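PDB 3LD3: inorganic pyrophosphatase from Anaplasma phagocytophilum, which probably catalyses the magnesium-dependent hydrolysis of inorganic pyrophosphate to two phosphate ions, working as a homohexamer. Local coordinates for residues A[67-73]-A[158-163]; A[91-97]-A[125-131]; A[26-30]-A[80-84]. One frame throughout, in Å; residues are numbered along the deposited sequence.

Interaction 1: residues A[67-73]-A[158-163]. With PO4 (phosphate ion), chain C.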
ATOM      1  N   LEU A  67       0.252  11.002  15.389  1.00  8.59           N
ATOM      2  CA  LEU A  67       1.330  10.921  16.388  1.00  9.06           C
ATOM      3  C   LEU A  67       2.422  11.895  15.959  1.00  9.73           C
ATOM      4  O   LEU A  67       2.798  11.943  14.801  1.00  9.87           O
ATOM      5  CB  LEU A  67       1.926   9.514  16.485  1.00  8.14           C
ATOM      6  CG  LEU A  67       1.045   8.309  16.801  1.00  7.83           C
ATOM      7  CD1 LEU A  67       1.876   7.026  16.986  1.00  9.94           C
ATOM      8  CD2 LEU A  67       0.205   8.643  18.044  1.00  8.87           C
ATOM      9  N   PRO A  68       2.951  12.695  16.909  1.00  9.44           N
ATOM     10  CA  PRO A  68       3.981  13.627  16.529  1.00 10.47           C
ATOM     11  C   PRO A  68       5.344  12.973  16.351  1.00 10.76           C
ATOM     12  O   PRO A  68       6.178  13.510  15.617  1.00 12.24           O
ATOM     13  CB  PRO A  68       3.985  14.651  17.670  1.00 10.56           C
ATOM     14  CG  PRO A  68       3.270  14.111  18.714  1.00  9.79           C
ATOM     15  CD  PRO A  68       2.377  12.996  18.220  1.00 10.59           C
ATOM     16  N   THR A  69       5.498  11.784  16.919  1.00  9.03           N
ATOM     17  CA  THR A  69       6.688  10.971  16.834  1.00  8.25           C
ATOM     18  C   THR A  69       6.589  10.061  15.604  1.00  8.38           C
ATOM     19  O   THR A  69       5.460   9.741  15.141  1.00  7.99           O
ATOM     20  CB  THR A  69       6.860  10.148  18.089  1.00  8.51           C
ATOM     21  OG1 THR A  69       5.639   9.457  18.424  1.00  7.96           O
ATOM     22  CG2 THR A  69       7.248  11.126  19.302  1.00  8.44           C
ATOM     23  N   ALA A  70       7.744   9.668  15.083  1.00  7.20           N
ATOM     24  CA  ALA A  70       7.817   8.813  13.883  1.00  6.97           C
ATOM     25  C   ALA A  70       7.756   7.369  14.346  1.00  6.50           C
ATOM     26  O   ALA A  70       8.738   6.593  14.234  1.00  6.91           O
ATOM     27  CB  ALA A  70       9.064   9.089  13.070  1.00  6.82           C
ATOM     28  N   MET A  71       6.629   7.031  14.978  1.00  6.91           N
ATOM     29  CA  MET A  71       6.389   5.683  15.525  1.00  6.13           C
ATOM     30  C   MET A  71       5.096   5.132  14.928  1.00  6.22           C
ATOM     31  O   MET A  71       4.319   5.879  14.363  1.00  6.82           O
ATOM     32  CB  MET A  71       6.325   5.686  17.059  1.00  7.18           C
ATOM     33  CG  MET A  71       7.569   6.307  17.643  1.00  7.70           C
ATOM     34  SD  MET A  71       7.834   6.105  19.395  1.00  8.42           S
ATOM     35  CE  MET A  71       8.519   4.477  19.474  1.00  7.17           C
ATOM     36  N   TYR A  72       4.882   3.837  15.055  1.00  6.96           N
ATOM     37  CA  TYR A  72       3.647   3.215  14.538  1.00  7.33           C
ATOM     38  C   TYR A  72       3.224   2.165  15.542  1.00  7.64           C
ATOM     39  O   TYR A  72       4.065   1.571  16.234  1.00  6.46           O
ATOM     40  CB  TYR A  72       3.860   2.626  13.099  1.00  7.48           C
ATOM     41  CG  TYR A  72       4.815   1.464  13.080  1.00  7.29           C
ATOM     42  CD1 TYR A  72       4.375   0.170  13.296  1.00  9.95           C
ATOM     43  CD2 TYR A  72       6.175   1.662  12.827  1.00  7.82           C
ATOM     44  CE1 TYR A  72       5.244  -0.912  13.315  1.00 10.05           C
ATOM     45  CE2 TYR A  72       7.069   0.613  12.840  1.00  8.52           C
ATOM     46  CZ  TYR A  72       6.620  -0.692  13.082  1.00 10.61           C
ATOM     47  OH  TYR A  72       7.504  -1.779  13.159  1.00  9.48           O
ATOM     48  N   TYR A  73       1.913   1.916  15.626  1.00  8.28           N
ATOM     49  CA  TYR A  73       1.412   0.863  16.530  1.00  9.29           C
ATOM     50  C   TYR A  73       1.929  -0.512  16.097  1.00 10.53           C
ATOM     51  O   TYR A  73       1.709  -0.930  14.970  1.00 11.99           O
ATOM     52  CB  TYR A  73      -0.115   0.909  16.583  1.00  9.87           C
ATOM     53  CG  TYR A  73      -0.616   2.005  17.502  1.00  9.49           C
ATOM     54  CD1 TYR A  73      -0.970   1.706  18.826  1.00 11.72           C
ATOM     55  CD2 TYR A  73      -0.694   3.324  17.071  1.00 11.49           C
ATOM     56  CE1 TYR A  73      -1.414   2.715  19.694  1.00 13.96           C
ATOM     57  CE2 TYR A  73      -1.122   4.351  17.927  1.00 13.15           C
ATOM     58  CZ  TYR A  73      -1.477   4.015  19.245  1.00 13.74           C
ATOM     59  OH  TYR A  73      -1.910   5.030  20.057  1.00 18.34           O
ATOM     60  N   HIS A 158       8.966  -0.200  24.501  1.00  7.67           N
ATOM     61  CA  HIS A 158       9.641   0.959  23.924  1.00  7.44           C
ATOM     62  C   HIS A 158       8.622   1.947  23.301  1.00  7.95           C
ATOM     63  O   HIS A 158       8.691   3.184  23.507  1.00  7.99           O
ATOM     64  CB  HIS A 158      10.691   0.456  22.921  1.00  7.60           C
ATOM     65  CG  HIS A 158      11.430   1.527  22.206  1.00  5.80           C
ATOM     66  ND1 HIS A 158      10.872   2.239  21.167  1.00  5.98           N
ATOM     67  CD2 HIS A 158      12.683   2.022  22.377  1.00  9.13           C
ATOM     68  CE1 HIS A 158      11.752   3.114  20.715  1.00  7.86           C
ATOM     69  NE2 HIS A 158      12.851   3.025  21.459  1.00  8.97           N
ATOM     70  N   PHE A 159       7.667   1.410  22.543  1.00  7.39           N
ATOM     71  CA  PHE A 159       6.636   2.234  21.931  1.00  7.22           C
ATOM     72  C   PHE A 159       5.910   3.103  22.974  1.00  7.47           C
ATOM     73  O   PHE A 159       5.760   4.298  22.800  1.00  8.15           O
ATOM     74  CB  PHE A 159       5.649   1.369  21.122  1.00  6.62           C
ATOM     75  CG  PHE A 159       4.514   2.150  20.506  1.00  6.26           C
ATOM     76  CD1 PHE A 159       4.678   2.797  19.282  1.00  6.60           C
ATOM     77  CD2 PHE A 159       3.301   2.288  21.171  1.00  9.51           C
ATOM     78  CE1 PHE A 159       3.637   3.568  18.718  1.00  8.15           C
ATOM     79  CE2 PHE A 159       2.264   3.051  20.617  1.00  8.25           C
ATOM     80  CZ  PHE A 159       2.426   3.677  19.390  1.00  7.53           C
ATOM     81  N   PHE A 160       5.408   2.486  24.035  1.00  8.59           N
ATOM     82  CA  PHE A 160       4.643   3.243  25.010  1.00  9.16           C
ATOM     83  C   PHE A 160       5.554   4.168  25.826  1.00  9.32           C
ATOM     84  O   PHE A 160       5.120   5.254  26.233  1.00  9.64           O
ATOM     85  CB  PHE A 160       3.801   2.301  25.877  1.00  9.11           C
ATOM     86  CG  PHE A 160       2.618   1.745  25.121  1.00  9.54           C
ATOM     87  CD1 PHE A 160       1.563   2.584  24.800  1.00 10.54           C
ATOM     88  CD2 PHE A 160       2.637   0.459  24.623  1.00 11.53           C
ATOM     89  CE1 PHE A 160       0.491   2.120  24.033  1.00 11.99           C
ATOM     90  CE2 PHE A 160       1.575  -0.011  23.877  1.00 14.04           C
ATOM     91  CZ  PHE A 160       0.497   0.814  23.602  1.00 13.34           C
ATOM     92  N   SER A 161       6.816   3.774  25.971  1.00  9.59           N
ATOM     93  CA  SER A 161       7.800   4.599  26.691  1.00 10.63           C
ATOM     94  C   SER A 161       8.101   5.909  25.974  1.00 11.02           C
ATOM     95  O   SER A 161       8.393   6.924  26.637  1.00 10.89           O
ATOM     96  CB  SER A 161       9.107   3.830  26.926  1.00 10.40           C
ATOM     97  OG  SER A 161       8.970   2.822  27.904  1.00 10.68           O
ATOM     98  N   PHE A 162       8.017   5.923  24.631  1.00 10.24           N
ATOM     99  CA  PHE A 162       8.576   7.036  23.858  1.00 10.87           C
ATOM    100  C   PHE A 162       7.626   7.742  22.899  1.00 10.37           C
ATOM    101  O   PHE A 162       7.903   8.872  22.457  1.00 10.47           O
ATOM    102  CB  PHE A 162       9.869   6.595  23.139  1.00 10.37           C
ATOM    103  CG  PHE A 162      10.950   6.132  24.078  1.00 12.51           C
ATOM    104  CD1 PHE A 162      11.476   7.002  25.035  1.00 18.96           C
ATOM    105  CD2 PHE A 162      11.434   4.830  24.038  1.00 10.80           C
ATOM    106  CE1 PHE A 162      12.438   6.560  25.922  1.00 18.46           C
ATOM    107  CE2 PHE A 162      12.407   4.383  24.924  1.00 14.43           C
ATOM    108  CZ  PHE A 162      12.906   5.247  25.870  1.00 17.68           C
ATOM    109  N   TYR A 163       6.496   7.119  22.568  1.00  9.85           N
ATOM    110  CA  TYR A 163       5.618   7.706  21.555  1.00  9.29           C
ATOM    111  C   TYR A 163       4.969   9.021  21.918  1.00 10.30           C
ATOM    112  O   TYR A 163       4.560   9.766  21.026  1.00  9.82           O
ATOM    113  CB  TYR A 163       4.550   6.726  21.060  1.00  8.47           C
ATOM    114  CG  TYR A 163       3.305   6.539  21.883  1.00  8.01           C
ATOM    115  CD1 TYR A 163       2.051   6.626  21.295  1.00 11.01           C
ATOM    116  CD2 TYR A 163       3.366   6.261  23.240  1.00  8.98           C
ATOM    117  CE1 TYR A 163       0.884   6.375  22.042  1.00  9.75           C
ATOM    118  CE2 TYR A 163       2.214   6.038  23.985  1.00 11.73           C
ATOM    119  CZ  TYR A 163       0.982   6.086  23.366  1.00 12.58           C
ATOM    120  OH  TYR A 163      -0.160   5.813  24.108  1.00 15.06           O
TER
HETATM  121  P   PO4 C 200      -3.693   7.267  24.191  1.00 43.15           P
HETATM  122  O1  PO4 C 200      -3.371   7.457  25.652  1.00 41.85           O
HETATM  123  O2  PO4 C 200      -4.256   8.542  23.588  1.00 42.88           O
HETATM  124  O3  PO4 C 200      -2.444   6.912  23.409  1.00 41.19           O
HETATM  125  O4  PO4 C 200      -4.700   6.123  24.074  1.00 42.70           O
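Phe-159 drives its ring edge into the face of Tyr-73, an edge-to-face pair with centroids 4.8 Å apart and planes at 54°. Its CZ sits over the centre of the tyrosine ring, put there by a first torsion that sets CG anti to the backbone N (chi1 178°). A flat apolar ring suits this dense site: Leu-67 CD1 meets its edge at CZ, and Met-71 CB lies 3.8 Å from Phe-159 CE1. Met-71 is long and flexible; SD rests 3.5 Å from Tyr-163 CA, and a bend about the CG-SD bond swings CE to the edge of the His-158 imidazole. These residues join helix 150-162 to the loop between strands 61-66 and 76-79, beside the predicted substrate pocket of this PPase-family enzyme. There Tyr-163, a predicted substrate ligand, donates from OH to O3 of a phosphate ion (2.6 Å), which Arg-65, Lys-121 and Lys-164 also bind. Thr-69, a short hydroxyl near a backbone carbonyl, donates from OG1 to Tyr-163 O at 2.8 Å, with the hydroxyl oxygen 19° off the carbonyl plane. The looser side is at partly exposed Phe-162, whose ring leads away from the loop. At the subunit interface, His-158 NE2 bonds to Phe-162 O of a second subunit.

Interaction 2: residues A[91-97]-A[125-131]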
ATOM      1  N   VAL A  91     -11.040  -1.206  28.427  1.00 12.31           N
ATOM      2  CA  VAL A  91      -9.744  -1.852  28.398  1.00 11.65           C
ATOM      3  C   VAL A  91      -9.159  -1.788  26.990  1.00 11.56           C
ATOM      4  O   VAL A  91      -9.850  -2.098  26.016  1.00 10.74           O
ATOM      5  CB  VAL A  91      -9.872  -3.344  28.767  1.00 11.09           C
ATOM      6  CG1 VAL A  91      -8.513  -4.071  28.629  1.00 11.16           C
ATOM      7  CG2 VAL A  91     -10.460  -3.516  30.207  1.00 12.69           C
ATOM      8  N   ASP A  92      -7.914  -1.327  26.899  1.00 12.44           N
ATOM      9  CA  ASP A  92      -7.190  -1.238  25.641  1.00 11.63           C
ATOM     10  C   ASP A  92      -6.456  -2.542  25.382  1.00 11.13           C
ATOM     11  O   ASP A  92      -5.856  -3.131  26.297  1.00 10.20           O
ATOM     12  CB  ASP A  92      -6.192  -0.098  25.701  1.00 12.58           C
ATOM     13  CG  ASP A  92      -6.874   1.256  25.830  1.00 16.70           C
ATOM     14  OD1 ASP A  92      -7.933   1.454  25.191  1.00 19.75           O
ATOM     15  OD2 ASP A  92      -6.345   2.096  26.593  1.00 22.59           O
ATOM     16  N   VAL A  93      -6.493  -2.988  24.126  1.00  9.07           N
ATOM     17  CA  VAL A  93      -5.871  -4.222  23.712  1.00  8.51           C
ATOM     18  C   VAL A  93      -5.028  -4.031  22.452  1.00  7.94           C
ATOM     19  O   VAL A  93      -5.502  -3.468  21.441  1.00  8.82           O
ATOM     20  CB  VAL A  93      -6.937  -5.322  23.442  1.00  7.88           C
ATOM     21  CG1 VAL A  93      -6.271  -6.709  23.188  1.00  7.57           C
ATOM     22  CG2 VAL A  93      -7.927  -5.415  24.615  1.00 10.19           C
ATOM     23  N   LEU A  94      -3.822  -4.584  22.505  1.00  7.42           N
ATOM     24  CA  LEU A  94      -2.952  -4.790  21.372  1.00  7.76           C
ATOM     25  C   LEU A  94      -3.214  -6.194  20.824  1.00  7.66           C
ATOM     26  O   LEU A  94      -3.017  -7.205  21.506  1.00  6.50           O
ATOM     27  CB  LEU A  94      -1.484  -4.681  21.795  1.00  7.49           C
ATOM     28  CG  LEU A  94      -1.043  -3.271  22.249  1.00 10.76           C
ATOM     29  CD1 LEU A  94       0.093  -3.356  23.333  1.00 15.03           C
ATOM     30  CD2 LEU A  94      -0.647  -2.465  21.071  1.00 14.50           C
ATOM     31  N   VAL A  95      -3.677  -6.260  19.585  1.00  7.28           N
ATOM     32  CA  VAL A  95      -3.982  -7.557  18.946  1.00  6.76           C
ATOM     33  C   VAL A  95      -2.937  -7.864  17.866  1.00  7.74           C
ATOM     34  O   VAL A  95      -2.900  -7.241  16.810  1.00  7.96           O
ATOM     35  CB  VAL A  95      -5.414  -7.558  18.325  1.00  6.04           C
ATOM     36  CG1 VAL A  95      -5.703  -8.925  17.697  1.00  7.60           C
ATOM     37  CG2 VAL A  95      -6.443  -7.210  19.339  1.00  6.72           C
ATOM     38  N   LEU A  96      -2.046  -8.800  18.153  1.00  7.82           N
ATOM     39  CA  LEU A  96      -1.062  -9.243  17.196  1.00  9.69           C
ATOM     40  C   LEU A  96      -1.765 -10.125  16.197  1.00  9.69           C
ATOM     41  O   LEU A  96      -2.523 -10.992  16.595  1.00 11.29           O
ATOM     42  CB  LEU A  96       0.062 -10.021  17.909  1.00 10.72           C
ATOM     43  CG  LEU A  96       1.137 -10.608  16.989  1.00 12.70           C
ATOM     44  CD1 LEU A  96       1.893  -9.565  16.165  1.00 15.89           C
ATOM     45  CD2 LEU A  96       2.074 -11.464  17.888  1.00 14.55           C
ATOM     46  N   ALA A  97      -1.563  -9.894  14.905  1.00  8.36           N
ATOM     47  CA  ALA A  97      -2.143 -10.730  13.836  1.00  7.98           C
ATOM     48  C   ALA A  97      -1.222 -10.800  12.635  1.00  7.89           C
ATOM     49  O   ALA A  97      -0.249 -10.046  12.549  1.00  8.79           O
ATOM     50  CB  ALA A  97      -3.538 -10.215  13.408  1.00  7.55           C
ATOM     51  N   ALA A 125      -2.939   0.113  31.773  1.00 19.51           N
ATOM     52  CA  ALA A 125      -2.394  -1.150  31.301  1.00 17.57           C
ATOM     53  C   ALA A 125      -2.844  -1.452  29.888  1.00 15.41           C
ATOM     54  O   ALA A 125      -3.935  -1.066  29.492  1.00 16.67           O
ATOM     55  CB  ALA A 125      -2.817  -2.295  32.232  1.00 17.72           C
ATOM     56  N   LYS A 126      -2.000  -2.158  29.149  1.00 13.34           N
ATOM     57  CA  LYS A 126      -2.301  -2.561  27.773  1.00 12.49           C
ATOM     58  C   LYS A 126      -2.297  -4.082  27.700  1.00 10.94           C
ATOM     59  O   LYS A 126      -1.280  -4.704  27.907  1.00 10.95           O
ATOM     60  CB  LYS A 126      -1.268  -1.994  26.808  1.00 12.23           C
ATOM     61  CG  LYS A 126      -1.172  -0.452  26.813  1.00 14.98           C
ATOM     62  CD  LYS A 126      -2.529   0.254  26.577  1.00 15.99           C
ATOM     63  CE  LYS A 126      -2.306   1.788  26.660  1.00 15.18           C
ATOM     64  NZ  LYS A 126      -3.534   2.567  26.776  1.00 16.60           N
ATOM     65  N   VAL A 127      -3.454  -4.673  27.431  1.00  9.51           N
ATOM     66  CA  VAL A 127      -3.563  -6.104  27.268  1.00  8.71           C
ATOM     67  C   VAL A 127      -2.976  -6.466  25.897  1.00  8.72           C
ATOM     68  O   VAL A 127      -3.164  -5.723  24.921  1.00  9.02           O
ATOM     69  CB  VAL A 127      -5.040  -6.540  27.363  1.00  8.80           C
ATOM     70  CG1 VAL A 127      -5.246  -8.050  26.996  1.00  7.58           C
ATOM     71  CG2 VAL A 127      -5.587  -6.274  28.753  1.00 10.64           C
ATOM     72  N   LEU A 128      -2.229  -7.559  25.847  1.00  7.34           N
ATOM     73  CA  LEU A 128      -1.739  -8.165  24.623  1.00  7.97           C
ATOM     74  C   LEU A 128      -2.516  -9.439  24.304  1.00  8.49           C
ATOM     75  O   LEU A 128      -2.702 -10.287  25.165  1.00  8.22           O
ATOM     76  CB  LEU A 128      -0.255  -8.504  24.722  1.00  8.73           C
ATOM     77  CG  LEU A 128       0.431  -9.089  23.480  1.00  8.48           C
ATOM     78  CD1 LEU A 128       0.424  -8.099  22.277  1.00  8.26           C
ATOM     79  CD2 LEU A 128       1.901  -9.559  23.759  1.00  9.67           C
ATOM     80  N   ALA A 129      -2.998  -9.538  23.064  1.00  7.71           N
ATOM     81  CA  ALA A 129      -3.835 -10.668  22.650  1.00  7.40           C
ATOM     82  C   ALA A 129      -3.446 -11.179  21.253  1.00  7.25           C
ATOM     83  O   ALA A 129      -2.788 -10.476  20.464  1.00  7.96           O
ATOM     84  CB  ALA A 129      -5.335 -10.278  22.688  1.00  7.22           C
ATOM     85  N   VAL A 130      -3.877 -12.400  20.957  1.00  7.55           N
ATOM     86  CA  VAL A 130      -3.746 -12.985  19.632  1.00  7.66           C
ATOM     87  C   VAL A 130      -5.145 -13.390  19.188  1.00  7.91           C
ATOM     88  O   VAL A 130      -6.051 -13.497  20.025  1.00  9.57           O
ATOM     89  CB  VAL A 130      -2.774 -14.172  19.594  1.00  8.41           C
ATOM     90  CG1 VAL A 130      -1.306 -13.739  19.988  1.00  8.52           C
ATOM     91  CG2 VAL A 130      -3.221 -15.323  20.506  1.00  8.10           C
ATOM     92  N   PRO A 131      -5.360 -13.601  17.883  1.00  7.40           N
ATOM     93  CA  PRO A 131      -6.702 -14.026  17.461  1.00  7.62           C
ATOM     94  C   PRO A 131      -7.113 -15.341  18.120  1.00  8.57           C
ATOM     95  O   PRO A 131      -6.260 -16.191  18.389  1.00  9.04           O
ATOM     96  CB  PRO A 131      -6.537 -14.214  15.958  1.00  7.68           C
ATOM     97  CG  PRO A 131      -5.396 -13.337  15.589  1.00  6.20           C
ATOM     98  CD  PRO A 131      -4.460 -13.454  16.730  1.00  7.49           C
TER
HETATM   99  O   HOH W   1      -6.635  -0.567  29.517  1.00 22.69           O
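Asp-92 and Lys-126 both turn CG anti to their carbonyl carbons (chi1 -65° and -59°), and the lysine bends again at its second torsion, so the two side chains run side by side in the same direction. They end in a salt bridge, Lys-126 NZ to Asp-92 OD2 at 2.9 Å, reached from the anti side and well out of the carboxylate plane. The strands that carry them, 92-95 and 126-131, are parallel neighbours in the mixed sheet of the PPase fold. Asp-92 is a predicted magnesium ligand; Lys-126 NZ also bridges to Asp-124 and bonds to Tyr-77 OH, so one amine holds both carboxylates. Along the strands, Leu-94 uses both its N-H and its C=O: N donates to Val-127 O at 2.8 Å and O accepts from Ala-129 N at 2.8 Å. Beta-branched valines suit the extended backbone. Val-127 CG2 touches Val-91 CG1 at 3.7 Å, and Leu-186 of helix 180-195 packs on both residues. On the face of Val-93 and Val-127, Val-93 CG1 lies 3.7 Å from the small Ala-129 CB. On the other face Leu-94 CD1 meets Lys-126 CB, with Phe-160 of helix 150-162 against both residues. At the far end Pro-131, lacking an N-H, sets its CD 3.1 Å from Leu-96 O, a buried carbonyl with no hydrogen-bond partner.

Interaction 3: residues A[26-30]-A[80-84]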
ATOM      1  N   ASP A  26     -23.770  -3.398  22.808  1.00 32.25           N
ATOM      2  CA  ASP A  26     -24.454  -4.361  21.871  1.00 31.65           C
ATOM      3  C   ASP A  26     -23.483  -5.417  21.312  1.00 29.47           C
ATOM      4  O   ASP A  26     -23.817  -6.594  21.236  1.00 30.25           O
ATOM      5  CB  ASP A  26     -25.153  -3.616  20.727  1.00 32.74           C
ATOM      6  CG  ASP A  26     -26.188  -4.495  19.983  1.00 35.91           C
ATOM      7  OD1 ASP A  26     -27.018  -3.933  19.224  1.00 39.74           O
ATOM      8  OD2 ASP A  26     -26.187  -5.741  20.154  1.00 39.98           O
ATOM      9  N   ILE A  27     -22.281  -5.002  20.927  1.00 26.71           N
ATOM     10  CA  ILE A  27     -21.238  -5.963  20.542  1.00 23.70           C
ATOM     11  C   ILE A  27     -20.853  -6.741  21.818  1.00 21.46           C
ATOM     12  O   ILE A  27     -20.734  -7.967  21.820  1.00 21.89           O
ATOM     13  CB  ILE A  27     -20.024  -5.236  19.898  1.00 23.62           C
ATOM     14  CG1 ILE A  27     -20.445  -4.595  18.561  1.00 24.25           C
ATOM     15  CG2 ILE A  27     -18.847  -6.198  19.679  1.00 21.29           C
ATOM     16  CD1 ILE A  27     -19.504  -3.525  18.049  1.00 23.79           C
ATOM     17  N   GLY A  28     -20.700  -6.023  22.921  1.00 18.83           N
ATOM     18  CA  GLY A  28     -20.394  -6.667  24.216  1.00 17.60           C
ATOM     19  C   GLY A  28     -18.932  -7.097  24.305  1.00 16.10           C
ATOM     20  O   GLY A  28     -18.199  -7.019  23.323  1.00 15.10           O
ATOM     21  N   SER A  29     -18.504  -7.554  25.487  1.00 13.57           N
ATOM     22  CA  SER A  29     -17.108  -7.921  25.707  1.00 12.49           C
ATOM     23  C   SER A  29     -16.802  -9.344  25.264  1.00 12.14           C
ATOM     24  O   SER A  29     -15.641  -9.716  25.207  1.00 11.90           O
ATOM     25  CB  SER A  29     -16.750  -7.735  27.179  1.00 11.54           C
ATOM     26  OG  SER A  29     -17.693  -8.360  28.007  1.00 14.34           O
ATOM     27  N   GLY A  30     -17.840 -10.117  24.952  1.00 12.39           N
ATOM     28  CA  GLY A  30     -17.714 -11.512  24.474  1.00 13.00           C
ATOM     29  C   GLY A  30     -18.402 -12.511  25.394  1.00 13.51           C
ATOM     30  O   GLY A  30     -18.286 -12.390  26.618  1.00 13.55           O
ATOM     31  N   ILE A  80     -12.007  -3.261  24.328  1.00  8.55           N
ATOM     32  CA  ILE A  80     -13.070  -4.217  24.629  1.00  8.19           C
ATOM     33  C   ILE A  80     -14.346  -3.455  24.960  1.00  8.77           C
ATOM     34  O   ILE A  80     -14.397  -2.683  25.943  1.00  9.02           O
ATOM     35  CB  ILE A  80     -12.708  -5.151  25.826  1.00  8.03           C
ATOM     36  CG1 ILE A  80     -11.341  -5.816  25.642  1.00  8.59           C
ATOM     37  CG2 ILE A  80     -13.798  -6.188  25.991  1.00  7.92           C
ATOM     38  CD1 ILE A  80     -10.859  -6.609  26.878  1.00  8.24           C
ATOM     39  N   PRO A  81     -15.393  -3.627  24.147  1.00 10.46           N
ATOM     40  CA  PRO A  81     -16.662  -2.976  24.485  1.00 11.28           C
ATOM     41  C   PRO A  81     -17.226  -3.383  25.845  1.00 13.21           C
ATOM     42  O   PRO A  81     -17.032  -4.517  26.282  1.00 12.53           O
ATOM     43  CB  PRO A  81     -17.614  -3.457  23.372  1.00 11.79           C
ATOM     44  CG  PRO A  81     -16.751  -3.819  22.249  1.00 12.06           C
ATOM     45  CD  PRO A  81     -15.497  -4.402  22.888  1.00 10.59           C
ATOM     46  N   ASN A  82     -17.914  -2.454  26.501  1.00 13.94           N
ATOM     47  CA  ASN A  82     -18.622  -2.764  27.731  1.00 15.98           C
ATOM     48  C   ASN A  82     -17.682  -3.136  28.868  1.00 15.13           C
ATOM     49  O   ASN A  82     -17.967  -4.076  29.630  1.00 16.19           O
ATOM     50  CB  ASN A  82     -19.586  -3.923  27.521  1.00 16.82           C
ATOM     51  CG  ASN A  82     -20.938  -3.483  27.315  1.00 23.28           C
ATOM     52  OD1 ASN A  82     -21.200  -2.650  26.440  1.00 30.40           O
ATOM     53  ND2 ASN A  82     -21.859  -4.017  28.120  1.00 29.70           N
ATOM     54  N   THR A  83     -16.564  -2.422  28.932  1.00 15.02           N
ATOM     55  CA  THR A  83     -15.608  -2.558  30.009  1.00 14.99           C
ATOM     56  C   THR A  83     -15.277  -1.181  30.586  1.00 16.37           C
ATOM     57  O   THR A  83     -15.305  -0.168  29.875  1.00 16.14           O
ATOM     58  CB  THR A  83     -14.319  -3.292  29.577  1.00 14.52           C
ATOM     59  OG1 THR A  83     -13.657  -2.591  28.515  1.00 12.56           O
ATOM     60  CG2 THR A  83     -14.637  -4.716  29.169  1.00 12.65           C
ATOM     61  N   ILE A  84     -14.992  -1.155  31.885  1.00 17.17           N
ATOM     62  CA  ILE A  84     -14.469   0.051  32.536  1.00 18.19           C
ATOM     63  C   ILE A  84     -13.194  -0.295  33.295  1.00 18.46           C
ATOM     64  O   ILE A  84     -13.257  -0.913  34.345  1.00 18.36           O
ATOM     65  CB  ILE A  84     -15.495   0.701  33.484  1.00 18.80           C
ATOM     66  CG1 ILE A  84     -16.728   1.148  32.714  1.00 19.66           C
ATOM     67  CG2 ILE A  84     -14.875   1.942  34.177  1.00 19.45           C
ATOM     68  CD1 ILE A  84     -17.840   1.671  33.588  1.00 22.88           C
TER
HETATM   69  O   HOH W   2     -19.047  -6.561  29.609  1.00 17.72           O
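Ser-29 leans its CB against Ile-80 CG2 at 3.5 Å, where residues 26-30, the first ordered part of the chain, lie against the loop between strands 76-79 and 92-95 of the PPase-fold sheet. From that same CB, Pro-81 O is 3.4 Å away and Thr-83 CG2 4.2 Å, so this small methylene touches Ile-80, Pro-81 and Thr-83. At the tip, OG stands between the backbone N and the carbonyl carbon (chi1 50°) and is 2.8 Å from a water, which in turn donates to Asn-82 O. A short polar side chain suits the place, since its carbon fits among apolar groups and its hydroxyl joins the water. Next to it, Gly-28 has a positive phi that glycine adopts readily, and its carbonyl oxygen lies 3.6 Å from Pro-81 CB while accepting a hydrogen bond from Asn-38. The rigid proline ring offers a compact apolar surface, and its CG also receives Ile-27 CG2 at 4.1 Å. Ile-27 additionally packs on Trp-62 of a neighbouring subunit. No direct hydrogen bond joins the segments. The loop 80-84 is instead held from within: Thr-83 OG1 donates to Ile-80 O at 2.7 Å, with OG1 27° off the carbonyl plane.

In the fold
Following the ordered chain from residue 26, interaction 3 closes a loop of 49 residues at 80-84, tying the segment ahead of strand 37-41 to the loop between strands 76-79 and 92-95. Within that loop lies 67-73, whose partner is 158-163, so interaction 1 crosses interaction 3; it ties the loop after strand 61-66 to helix 150-162, and the two centres lie about 27 Å apart on opposite sides of the chain's centre. Interaction 2 follows interaction 3 in series and nests within the long loop of interaction 1. It is the central element: Val-91 and Val-93 meet Ile-80 and Thr-83 of interaction 3, while Leu-94 and Lys-126 pack on Phe-160, linking sheet to helix.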